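Local coordinates for DUF3822 family protein (Bacteroides thetaiotaomicron VPI-5482, PDB 3HRG) that is of unknown function but adopts an actin-like ATPase fold, consistent with, though not proof of, nucleotide binding, at residues A[48-52]-A[124-128]; A[91-95]-A[119-123]. All blocks are in the same frame, centred on the assembly; numbering follows the deposited sequence. Where two conformers were deposited one is given.

Contact 1. Residues A[48-52]-A[124-128]; sequences LTANL and DKSTY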
# COMPACT_ATOMS: atom_id res chain seq x y z
N LEU A 48 -16.30 5.02 -4.37
CA LEU A 48 -15.14 5.56 -3.66
C LEU A 48 -15.30 7.04 -3.44
O LEU A 48 -15.15 7.52 -2.32
CB LEU A 48 -13.87 5.34 -4.50
CG LEU A 48 -12.54 5.93 -3.98
CD1 LEU A 48 -12.24 5.42 -2.60
CD2 LEU A 48 -11.38 5.61 -4.94
N THR A 49 -15.64 7.74 -4.52
CA THR A 49 -15.79 9.21 -4.53
C THR A 49 -16.95 9.67 -3.66
O THR A 49 -16.82 10.68 -2.93
CB THR A 49 -15.97 9.70 -5.97
OG1 THR A 49 -14.91 9.16 -6.77
CG2 THR A 49 -15.93 11.23 -6.04
N ALA A 50 -18.08 8.94 -3.70
CA ALA A 50 -19.25 9.28 -2.88
C ALA A 50 -18.91 9.11 -1.40
O ALA A 50 -19.32 9.93 -0.57
CB ALA A 50 -20.53 8.47 -3.29
N ASN A 51 -18.17 8.05 -1.06
CA ASN A 51 -17.73 7.85 0.32
C ASN A 51 -16.80 8.97 0.75
O ASN A 51 -16.90 9.45 1.88
CB ASN A 51 -17.07 6.49 0.52
CG ASN A 51 -18.08 5.37 0.75
OD1 ASN A 51 -18.65 5.28 1.83
ND2 ASN A 51 -18.22 4.46 -0.21
N LEU A 52 -15.89 9.37 -0.15
CA LEU A 52 -14.94 10.44 0.12
C LEU A 52 -15.67 11.78 0.37
O LEU A 52 -15.36 12.48 1.33
CB LEU A 52 -13.93 10.54 -1.03
CG LEU A 52 -12.68 11.42 -0.92
CD1 LEU A 52 -11.84 10.96 0.21
CD2 LEU A 52 -11.89 11.35 -2.23
N ASP A 124 -8.99 6.53 -9.52
CA ASP A 124 -10.26 6.93 -10.10
C ASP A 124 -10.21 8.45 -10.38
O ASP A 124 -9.82 9.22 -9.50
CB ASP A 124 -11.38 6.57 -9.15
CG ASP A 124 -12.70 7.07 -9.62
OD1 ASP A 124 -13.23 6.61 -10.68
OD2 ASP A 124 -13.19 7.96 -8.93
N LYS A 125 -10.61 8.87 -11.57
CA LYS A 125 -10.53 10.29 -11.95
C LYS A 125 -11.43 11.21 -11.12
O LYS A 125 -11.04 12.31 -10.82
CB LYS A 125 -10.82 10.46 -13.43
CG LYS A 125 -10.74 11.88 -13.94
CD LYS A 125 -10.72 11.90 -15.49
CE LYS A 125 -10.71 13.34 -16.01
NZ LYS A 125 -10.65 13.41 -17.52
N SER A 126 -12.65 10.77 -10.83
CA SER A 126 -13.57 11.55 -9.99
C SER A 126 -12.94 11.78 -8.61
O SER A 126 -13.04 12.87 -8.03
CB SER A 126 -14.89 10.81 -9.81
OG SER A 126 -15.54 10.64 -11.05
N THR A 127 -12.31 10.73 -8.09
CA THR A 127 -11.61 10.80 -6.79
C THR A 127 -10.44 11.79 -6.86
O THR A 127 -10.30 12.64 -5.97
CB THR A 127 -11.17 9.40 -6.32
OG1 THR A 127 -12.32 8.68 -5.89
CG2 THR A 127 -10.22 9.49 -5.14
N TYR A 128 -9.61 11.67 -7.90
CA TYR A 128 -8.50 12.60 -8.11
C TYR A 128 -8.96 14.07 -8.21
O TYR A 128 -8.40 14.95 -7.58
CB TYR A 128 -7.66 12.22 -9.36
CG TYR A 128 -6.67 13.32 -9.67
CD1 TYR A 128 -5.50 13.43 -8.93
CD2 TYR A 128 -6.94 14.28 -10.62
CE1 TYR A 128 -4.59 14.47 -9.16
CE2 TYR A 128 -6.05 15.33 -10.85
CZ TYR A 128 -4.87 15.39 -10.10
OH TYR A 128 -3.96 16.41 -10.31
O HOH W 1 -15.60 6.75 -7.28
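The N-cap of helix 125-134 is where Thr-49, in the first turn of helix 48-58, meets Thr-127 and Asp-124, the capping residue just before that helix. Both helices pack on the first of two five-stranded sheets of strand order 3-2-1-4-5, the pattern of the actin-like fold: Leu-48 and Asn-51 touch Phe-22 of strand 22-28, and Tyr-128 meets Phe-140 of strand 139-142. Asp-124 caps its own helix through OD2, which accepts from Thr-127 N at 3.0 Å, the donor lying 38° out of the carboxylate plane; OD1 is taken by Asn-104 ND2. Across the contact, the hydroxyls of Thr-49 and Thr-127 share a hydrogen bond of 2.8 Å between their OG1 atoms, and either could donate. The two side chains run past each other in opposite directions. With chi1 at -51°, Thr-49 holds OG1 opposite its carbonyl carbon and facing Thr-127, while its methyl CG2 comes to 3.9 Å from Ser-126 CB. OG1 of Thr-49 also approaches Asp-124 OD2, yet the angle is too poor for a hydrogen bond. A water bridges the two residues: it accepts from Thr-49 N at 2.9 Å and donates to Asp-124 OD2 at 3.2 Å. Beside this polar patch, Leu-52 CD2 lies 3.8 Å from Thr-127 CG2, and Leu-48 crosses Thr-127 at about a right angle; both leucines were modelled in two conformers, so these apolar details are doubtful. Leu-52 also packs on Phe-130 and Leu-131. One carboxylate oxygen thus receives both a helix amide and a water held by the backbone N of Thr-49. These donors, Asn-104 and the helix start would tend to favour ionised Asp-124; the OG1-OG1 hydrogen bond and the bridging water join the two segments.

Contact 2. Residues A[91-95]-A[119-123]; sequences AELLF and IIFGI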
# COMPACT_ATOMS: atom_id res chain seq x y z
N ALA A 91 4.69 5.11 -19.66
CA ALA A 91 3.92 4.75 -18.44
C ALA A 91 2.50 4.25 -18.65
O ALA A 91 2.18 3.17 -18.16
CB ALA A 91 3.94 5.92 -17.39
N GLU A 92 1.66 4.99 -19.39
CA GLU A 92 0.27 4.56 -19.64
C GLU A 92 0.21 3.27 -20.50
O GLU A 92 -0.61 2.38 -20.24
CB GLU A 92 -0.54 5.67 -20.34
CG GLU A 92 -2.04 5.45 -20.22
CD GLU A 92 -2.87 6.07 -21.34
OE1 GLU A 92 -2.31 6.71 -22.26
OE2 GLU A 92 -4.11 5.89 -21.30
N LEU A 93 1.06 3.21 -21.53
CA LEU A 93 1.13 2.02 -22.40
C LEU A 93 1.47 0.77 -21.58
O LEU A 93 0.84 -0.27 -21.73
CB LEU A 93 2.15 2.17 -23.52
CG LEU A 93 1.86 3.19 -24.64
CD1 LEU A 93 3.01 3.24 -25.63
CD2 LEU A 93 0.58 2.83 -25.38
N LEU A 94 2.49 0.89 -20.72
CA LEU A 94 2.92 -0.18 -19.84
C LEU A 94 1.80 -0.62 -18.91
O LEU A 94 1.53 -1.82 -18.73
CB LEU A 94 4.10 0.29 -18.98
CG LEU A 94 5.48 0.45 -19.63
CD1 LEU A 94 6.43 1.32 -18.80
CD2 LEU A 94 6.06 -0.92 -19.88
N PHE A 95 1.15 0.36 -18.31
CA PHE A 95 0.06 0.09 -17.38
C PHE A 95 -1.08 -0.68 -18.04
O PHE A 95 -1.56 -1.70 -17.49
CB PHE A 95 -0.42 1.40 -16.77
CG PHE A 95 -1.45 1.23 -15.69
CD1 PHE A 95 -1.07 0.90 -14.40
CD2 PHE A 95 -2.80 1.39 -15.96
CE1 PHE A 95 -2.02 0.77 -13.39
CE2 PHE A 95 -3.75 1.24 -14.97
CZ PHE A 95 -3.35 0.93 -13.66
N ILE A 119 6.73 2.59 -9.58
CA ILE A 119 5.42 2.01 -9.42
C ILE A 119 4.46 2.92 -10.21
O ILE A 119 4.37 4.12 -9.91
CB ILE A 119 4.97 1.98 -7.95
CG1 ILE A 119 5.91 1.10 -7.10
CG2 ILE A 119 3.48 1.48 -7.84
CD1 ILE A 119 5.85 -0.37 -7.46
N ILE A 120 3.82 2.34 -11.23
CA ILE A 120 2.83 2.99 -12.08
C ILE A 120 1.49 2.54 -11.52
O ILE A 120 1.31 1.35 -11.28
CB ILE A 120 2.97 2.61 -13.55
CG1 ILE A 120 4.41 2.82 -14.06
CG2 ILE A 120 1.99 3.42 -14.37
CD1 ILE A 120 4.69 2.16 -15.48
N PHE A 121 0.58 3.48 -11.24
CA PHE A 121 -0.67 3.14 -10.55
C PHE A 121 -1.87 3.96 -11.03
O PHE A 121 -1.75 5.09 -11.48
CB PHE A 121 -0.49 3.27 -9.01
CG PHE A 121 -0.29 4.69 -8.51
CD1 PHE A 121 0.97 5.28 -8.53
CD2 PHE A 121 -1.36 5.43 -8.01
CE1 PHE A 121 1.17 6.59 -8.06
CE2 PHE A 121 -1.16 6.73 -7.54
CZ PHE A 121 0.11 7.30 -7.56
N GLY A 122 -3.04 3.36 -10.93
CA GLY A 122 -4.25 4.02 -11.37
C GLY A 122 -4.99 4.63 -10.19
O GLY A 122 -4.90 4.15 -9.06
N ILE A 123 -5.71 5.70 -10.47
CA ILE A 123 -6.56 6.31 -9.46
C ILE A 123 -7.85 6.73 -10.17
O ILE A 123 -7.83 7.21 -11.33
CB ILE A 123 -5.88 7.52 -8.77
CG1 ILE A 123 -6.74 8.08 -7.63
CG2 ILE A 123 -5.56 8.63 -9.79
CD1 ILE A 123 -6.06 9.25 -6.90
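The ring of Phe-95 lies against the backbone of Ile-120, Phe-121 and Gly-122, which it meets in two ways. Near the ring plane, at its edge, stands the carbonyl of Ile-120, with CD1 of the ring 3.9 Å from Ile-120 O. Further round the ring the approach is oblique: CE1 comes to 3.9 Å from Phe-121 CA, and CZ to 3.7 Å from Gly-122 N. Outside the two segments, the ring of His-99 also meets that of Phe-95, planes inclined by about 35°. The ring of Phe-121 points to the opposite side of the strand, takes Ile-119 O in plane at its edge, and packs on Phe-78 and on Ser-142 of strand 139-142. Because Gly-122 has no side chain, the tip of Phe-95 can rest directly on the peptide chain. Helix 91-96 crosses strand 117-124 steeply, at 79° between the directions of the short segments, whose axes pass 8.8 Å apart. Ile-120 points its side chain at the helix and meets it with both branches. Its CG2, set opposite the backbone N by a chi1 of -52°, sits 4.0 Å from Phe-95 CB. The other branch ends in CD1, which reaches 4.3 Å from Ala-91 CB and 3.8 Å from Ala-91 O, a carbonyl already engaged by Phe-95 N within the helix. Leu-94 CD1 also nears this methyl, although Leu-94 was modelled in two conformers and that packing is doubtful. Phe-86, from a loop, packs on both Ala-91 and Ile-120. No hydrogen bond joins 91-95 to 119-123. The strand's backbone bonds instead with its sheet neighbours, Ile-120 with Thr-79 and Phe-121 with Met-108. Between the segments the contact is therefore van der Waals packing: apolar side chains and a ring laid on backbone.

Overall arrangement
Contacts 1 and 2 lie about 18 Å apart, centre to centre, and are joined by chain continuity: strand 117-124 of contact 2 runs straight into helix 125-134 of contact 1. Along the sequence the order is 48-52, 91-95, 119-123, 124-128, so contact 2 is nested within the loop closed by contact 1. Contact 2 packs helix 91-96 on the small antiparallel sheet of strands 78-82, 117-124 and 105-112, which come, in sequence, between 68-73 and 139-142, neighbours in the first five-stranded sheet. Contact 1 pairs two helices that pack on that larger sheet. Where the strand gives way to the helix, Tyr-128 CB packs against Ile-123 CD1, so the two contacts touch.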